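Local coordinates for protein subtilase cytotoxin subunit A (Escherichia coli, PDB 2IY9) that cleaves the host endoplasmic reticulum chaperone BiP as the serine protease subunit of an AB5 toxin, inducing a stress response and eventual cell death, at residues R128-E131 with S132-N136; T163-L166 with S167-R171. One frame throughout, in Å; residues are numbered along the deposited sequence.

Both contacts are local, each formed along a helix of the subtilase fold, contact 1 running on past the C-terminal end of its helix, and neither closes a long loop. From the N terminus, helix 125-134, which carries contact 1, lies on the path from strand 111-116 to strand 147-149, across the intervening strand 47-52; helix 160-172, which carries contact 2, links the neighbouring strands 147-149 and 176-180. The contacts follow in series, without nesting or crossing, their centres about 12 Å apart. The helices meet side by side: I130 CG2 lies 3.6 Å from L165 CD2, and M134 CE packs 3.7 Å from M169 CB, joining the I130–M134 and L165–M169 ridges.

Contact 1. Residues R128-E131 with S132-N136; sequences RAIE and SIMSN
I130 and M134, one turn apart near the C-terminal end of helix 125-134 of the subtilase fold, form the apolar ridge of this contact. Their side chains run side by side in the same direction, and the I130 methyl CG2 meets M134 SD at 3.8 Å. With I130 CG1 beside the backbone N (chi1 -66°), the branch methyl CG2 is the one anti to it, while the M134 chain bends at its last torsion (chi3 78°). Beneath the ridge, M134 N bonds I130 O at 3.0 Å, almost in line with the carbonyl. This side is well packed: I130 reaches W162 and L165 of helix 160-172 and I149 of the sheet, while buried A129 and I133 face strand 47-52, A129 about 9 Å from the side chain of D52 of the charge relay system. The bond from I133 N to A129 O is weak.

E131 pairs with R128 in a salt bridge while also touching L165. The looser, more polar side is that of S132, whose OG is hydrogen-bonded to R115 NH1, and exposed S135. There N136 N folds back to I133 O, and S135 N bonds E131 O at 3.1 Å, with the nitrogen tilted 27° from the carbonyl plane.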
ATOM      1  N   ARG A 128       0.336  -6.545  16.011  1.00 25.63           N
ATOM      2  CA  ARG A 128       1.570  -6.313  16.766  1.00 26.03           C
ATOM      3  C   ARG A 128       2.559  -5.439  15.988  1.00 25.46           C
ATOM      4  O   ARG A 128       3.215  -4.565  16.562  1.00 24.61           O
ATOM      5  CB  ARG A 128       2.239  -7.629  17.171  1.00 26.84           C
ATOM      6  CG  ARG A 128       1.375  -8.554  18.029  1.00 29.83           C
ATOM      7  CD  ARG A 128       0.864  -7.901  19.310  1.00 34.44           C
ATOM      8  NE  ARG A 128      -0.256  -8.687  19.831  1.00 40.44           N
ATOM      9  CZ  ARG A 128      -1.537  -8.331  19.784  1.00 41.94           C
ATOM     10  NH1 ARG A 128      -1.909  -7.161  19.278  1.00 42.76           N
ATOM     11  NH2 ARG A 128      -2.455  -9.148  20.278  1.00 45.08           N
ATOM     12  N   ALA A 129       2.650  -5.685  14.683  1.00 25.42           N
ATOM     13  CA  ALA A 129       3.515  -4.908  13.792  1.00 25.13           C
ATOM     14  C   ALA A 129       3.161  -3.435  13.841  1.00 25.16           C
ATOM     15  O   ALA A 129       4.052  -2.590  13.951  1.00 25.21           O
ATOM     16  CB  ALA A 129       3.417  -5.431  12.367  1.00 25.33           C
ATOM     17  N   ILE A 130       1.857  -3.143  13.784  1.00 24.54           N
ATOM     18  CA  ILE A 130       1.363  -1.771  13.765  1.00 24.43           C
ATOM     19  C   ILE A 130       1.497  -1.110  15.143  1.00 24.67           C
ATOM     20  O   ILE A 130       1.951   0.027  15.242  1.00 23.75           O
ATOM     21  CB  ILE A 130      -0.098  -1.682  13.250  1.00 24.46           C
ATOM     22  CG1 ILE A 130      -0.180  -2.079  11.770  1.00 23.84           C
ATOM     23  CG2 ILE A 130      -0.630  -0.253  13.401  1.00 25.09           C
ATOM     24  CD1 ILE A 130      -1.616  -2.383  11.294  1.00 24.60           C
ATOM     25  N   GLU A 131       1.119  -1.833  16.199  1.00 25.21           N
ATOM     26  CA  GLU A 131       1.316  -1.349  17.576  1.00 26.21           C
ATOM     27  C   GLU A 131       2.764  -0.939  17.826  1.00 25.78           C
ATOM     28  O   GLU A 131       3.029   0.006  18.571  1.00 25.97           O
ATOM     29  CB  GLU A 131       0.931  -2.414  18.609  1.00 25.84           C
ATOM     30  CG  GLU A 131      -0.558  -2.701  18.737  1.00 27.50           C
ATOM     31  CD  GLU A 131      -0.839  -3.941  19.591  1.00 28.82           C
ATOM     32  OE1 GLU A 131       0.113  -4.682  19.929  1.00 31.98           O
ATOM     33  OE2 GLU A 131      -2.014  -4.181  19.921  1.00 34.16           O
ATOM     34  N   SER A 132       3.695  -1.674  17.225  1.00 25.57           N
ATOM     35  CA  SER A 132       5.128  -1.398  17.377  1.00 25.91           C
ATOM     36  C   SER A 132       5.511  -0.047  16.766  1.00 26.18           C
ATOM     37  O   SER A 132       6.269   0.731  17.369  1.00 26.64           O
ATOM     38  CB  SER A 132       5.965  -2.547  16.796  1.00 25.45           C
ATOM     39  OG  SER A 132       7.340  -2.208  16.778  1.00 26.02           O
ATOM     40  N   ILE A 133       4.960   0.257  15.592  1.00 26.10           N
ATOM     41  CA  ILE A 133       5.119   1.594  15.010  1.00 25.76           C
ATOM     42  C   ILE A 133       4.522   2.661  15.926  1.00 26.41           C
ATOM     43  O   ILE A 133       5.160   3.682  16.229  1.00 26.36           O
ATOM     44  CB  ILE A 133       4.443   1.717  13.629  1.00 25.32           C
ATOM     45  CG1 ILE A 133       5.010   0.688  12.649  1.00 25.29           C
ATOM     46  CG2 ILE A 133       4.631   3.151  13.075  1.00 24.71           C
ATOM     47  CD1 ILE A 133       4.200   0.524  11.354  1.00 25.38           C
ATOM     48  N   MET A 134       3.290   2.415  16.354  1.00 27.30           N
ATOM     49  CA  MET A 134       2.511   3.417  17.065  1.00 28.34           C
ATOM     50  C   MET A 134       3.117   3.854  18.389  1.00 28.81           C
ATOM     51  O   MET A 134       2.974   5.017  18.771  1.00 29.51           O
ATOM     52  CB  MET A 134       1.075   2.936  17.261  1.00 28.21           C
ATOM     53  CG  MET A 134       0.296   2.839  15.949  1.00 27.66           C
ATOM     54  SD  MET A 134      -1.360   2.183  16.186  1.00 29.34           S
ATOM     55  CE  MET A 134      -2.224   3.613  16.823  1.00 28.39           C
ATOM     56  N   SER A 135       3.805   2.937  19.069  1.00 29.44           N
ATOM     57  CA  SER A 135       4.411   3.227  20.369  1.00 30.64           C
ATOM     58  C   SER A 135       5.869   3.716  20.296  1.00 30.58           C
ATOM     59  O   SER A 135       6.488   3.995  21.325  1.00 30.65           O
ATOM     60  CB  SER A 135       4.327   2.000  21.276  1.00 30.73           C
ATOM     61  OG  SER A 135       5.190   0.981  20.813  1.00 33.13           O
ATOM     62  N   ASN A 136       6.407   3.808  19.082  1.00 30.45           N
ATOM     63  CA  ASN A 136       7.795   4.223  18.879  1.00 30.41           C
ATOM     64  C   ASN A 136       7.885   5.735  18.688  1.00 30.47           C
ATOM     65  O   ASN A 136       7.658   6.225  17.588  1.00 30.65           O
ATOM     66  CB  ASN A 136       8.390   3.465  17.670  1.00 30.27           C
ATOM     67  CG  ASN A 136       9.904   3.675  17.503  1.00 31.08           C
ATOM     68  OD1 ASN A 136      10.495   4.634  18.024  1.00 30.13           O
ATOM     69  ND2 ASN A 136      10.533   2.768  16.771  1.00 31.34           N
TER

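Contact 2. Residues T163-L166 with S167-R171; sequences TELL and SRMGR
The M169 methyl CE meets both L165 and L166 on the buried side of helix 160-172, four and three residues back along the helix, respectively. Its chain starts anti to the backbone nitrogen (chi1 173°), runs straight through CG, and turns at the sulfur to bring CE back over the preceding turn. M169 and L166 lie alongside each other, with CE 3.5 Å from L166 CD2, tighter than usual for two carbons. L165 instead slants across M169, its CD2 3.8 Å from CE. Backbone bonds run beneath them, M169 N to L165 O at 2.9 Å, and G170 N, one residue on, to L166 O.

On the polar side E164 and R168 are modelled as a salt-bridge pair, but the atoms sit too close for its geometry to be trusted. A water ties this side together, donating to E164 O at 2.8 Å and to E164 OE2 at 2.7 Å while accepting from R171 NH2 at the edge of that guanidinium. S167 OG lies 2.9 Å from T163 O and 3.2 Å from E164 O, two competing acceptors for one proton.

The apolar face of the helix meets one helix and one strand: L165 packs on I127, I130 and E131 of helix 125-134, M169 meets M134 there, and L166 and M169 both rest on I177 of strand 176-180.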
ATOM      1  N   THR A 163     -10.510  -2.772  15.142  1.00 29.27           N
ATOM      2  CA  THR A 163     -11.329  -1.568  15.171  1.00 29.37           C
ATOM      3  C   THR A 163     -10.851  -0.575  16.242  1.00 28.99           C
ATOM      4  O   THR A 163     -10.825   0.638  16.012  1.00 28.99           O
ATOM      5  CB  THR A 163     -12.823  -1.939  15.316  1.00 29.74           C
ATOM      6  OG1 THR A 163     -13.275  -2.519  14.082  1.00 30.71           O
ATOM      7  CG2 THR A 163     -13.663  -0.736  15.624  1.00 31.40           C
ATOM      8  N   GLU A 164     -10.454  -1.088  17.403  1.00 28.65           N
ATOM      9  CA  GLU A 164      -9.878  -0.230  18.442  1.00 28.54           C
ATOM     10  C   GLU A 164      -8.599   0.459  17.930  1.00 27.89           C
ATOM     11  O   GLU A 164      -8.439   1.680  18.060  1.00 27.88           O
ATOM     12  CB  GLU A 164      -9.595  -1.040  19.716  1.00 28.46           C
ATOM     13  CG  GLU A 164      -9.305  -0.185  20.965  1.00 30.53           C
ATOM     14  CD  GLU A 164      -7.893   0.401  20.991  1.00 31.73           C
ATOM     15  OE1 GLU A 164      -6.940  -0.287  20.545  1.00 30.82           O
ATOM     16  OE2 GLU A 164      -7.733   1.559  21.451  1.00 32.43           O
ATOM     17  N   LEU A 165      -7.710  -0.329  17.331  1.00 27.53           N
ATOM     18  CA  LEU A 165      -6.409   0.176  16.864  1.00 26.96           C
ATOM     19  C   LEU A 165      -6.569   1.220  15.763  1.00 25.89           C
ATOM     20  O   LEU A 165      -5.917   2.263  15.787  1.00 25.52           O
ATOM     21  CB  LEU A 165      -5.515  -0.972  16.373  1.00 27.30           C
ATOM     22  CG  LEU A 165      -4.117  -0.522  15.928  1.00 28.66           C
ATOM     23  CD1 LEU A 165      -3.048  -1.503  16.321  1.00 30.01           C
ATOM     24  CD2 LEU A 165      -4.088  -0.243  14.423  1.00 30.88           C
ATOM     25  N   LEU A 166      -7.426   0.931  14.792  1.00 25.47           N
ATOM     26  CA  LEU A 166      -7.582   1.826  13.645  1.00 25.16           C
ATOM     27  C   LEU A 166      -8.275   3.132  14.015  1.00 25.47           C
ATOM     28  O   LEU A 166      -7.886   4.202  13.537  1.00 24.90           O
ATOM     29  CB  LEU A 166      -8.292   1.109  12.490  1.00 25.21           C
ATOM     30  CG  LEU A 166      -7.508  -0.106  11.949  1.00 24.20           C
ATOM     31  CD1 LEU A 166      -8.391  -0.960  11.069  1.00 23.78           C
ATOM     32  CD2 LEU A 166      -6.251   0.308  11.185  1.00 23.94           C
ATOM     33  N   SER A 167      -9.298   3.062  14.867  1.00 25.75           N
ATOM     34  CA  SER A 167      -9.972   4.299  15.298  1.00 26.05           C
ATOM     35  C   SER A 167      -9.024   5.163  16.133  1.00 25.89           C
ATOM     36  O   SER A 167      -9.032   6.382  15.999  1.00 25.04           O
ATOM     37  CB  SER A 167     -11.281   4.020  16.043  1.00 26.27           C
ATOM     38  OG  SER A 167     -11.036   3.276  17.224  1.00 27.89           O
ATOM     39  N   ARG A 168      -8.186   4.525  16.953  1.00 25.65           N
ATOM     40  CA  ARG A 168      -7.130   5.230  17.703  1.00 26.45           C
ATOM     41  C   ARG A 168      -6.091   5.877  16.776  1.00 25.66           C
ATOM     42  O   ARG A 168      -5.764   7.058  16.937  1.00 25.79           O
ATOM     43  CB  ARG A 168      -6.439   4.282  18.699  1.00 26.04           C
ATOM     44  CG  ARG A 168      -5.447   4.955  19.661  1.00 27.31           C
ATOM     45  CD  ARG A 168      -5.212   4.094  20.916  1.00 28.93           C
ATOM     46  NE  ARG A 168      -4.244   3.004  20.737  1.00 35.75           N
ATOM     47  CZ  ARG A 168      -4.537   1.813  20.231  1.00 37.69           C
ATOM     48  NH1 ARG A 168      -5.760   1.559  19.806  1.00 41.01           N
ATOM     49  NH2 ARG A 168      -3.610   0.874  20.128  1.00 40.47           N
ATOM     50  N   MET A 169      -5.580   5.119  15.802  1.00 25.77           N
ATOM     51  CA  MET A 169      -4.646   5.693  14.822  1.00 25.46           C
ATOM     52  C   MET A 169      -5.312   6.866  14.104  1.00 24.65           C
ATOM     53  O   MET A 169      -4.671   7.870  13.834  1.00 24.20           O
ATOM     54  CB  MET A 169      -4.158   4.646  13.818  1.00 25.49           C
ATOM     55  CG  MET A 169      -3.306   5.221  12.659  1.00 26.49           C
ATOM     56  SD  MET A 169      -2.755   4.011  11.434  1.00 27.67           S
ATOM     57  CE  MET A 169      -3.800   2.643  11.914  1.00 29.90           C
ATOM     58  N   GLY A 170      -6.608   6.735  13.824  1.00 24.54           N
ATOM     59  CA  GLY A 170      -7.375   7.806  13.182  1.00 24.31           C
ATOM     60  C   GLY A 170      -7.370   9.074  14.016  1.00 24.81           C
ATOM     61  O   GLY A 170      -7.074  10.163  13.514  1.00 24.40           O
ATOM     62  N   ARG A 171      -7.675   8.926  15.300  1.00 25.14           N
ATOM     63  CA  ARG A 171      -7.641  10.050  16.230  1.00 26.00           C
ATOM     64  C   ARG A 171      -6.270  10.727  16.294  1.00 25.49           C
ATOM     65  O   ARG A 171      -6.184  11.952  16.344  1.00 25.96           O
ATOM     66  CB  ARG A 171      -8.107   9.613  17.611  1.00 26.08           C
ATOM     67  CG  ARG A 171      -9.617   9.501  17.703  1.00 28.75           C
ATOM     68  CD  ARG A 171     -10.089   9.234  19.122  1.00 32.17           C
ATOM     69  NE  ARG A 171      -9.538   8.005  19.692  1.00 35.31           N
ATOM     70  CZ  ARG A 171     -10.025   6.781  19.493  1.00 34.52           C
ATOM     71  NH1 ARG A 171     -11.077   6.578  18.706  1.00 36.01           N
ATOM     72  NH2 ARG A 171      -9.445   5.752  20.080  1.00 35.79           N
TER
HETATM   73  O   HOH W   1      -9.628   3.043  20.203  1.00 36.55           O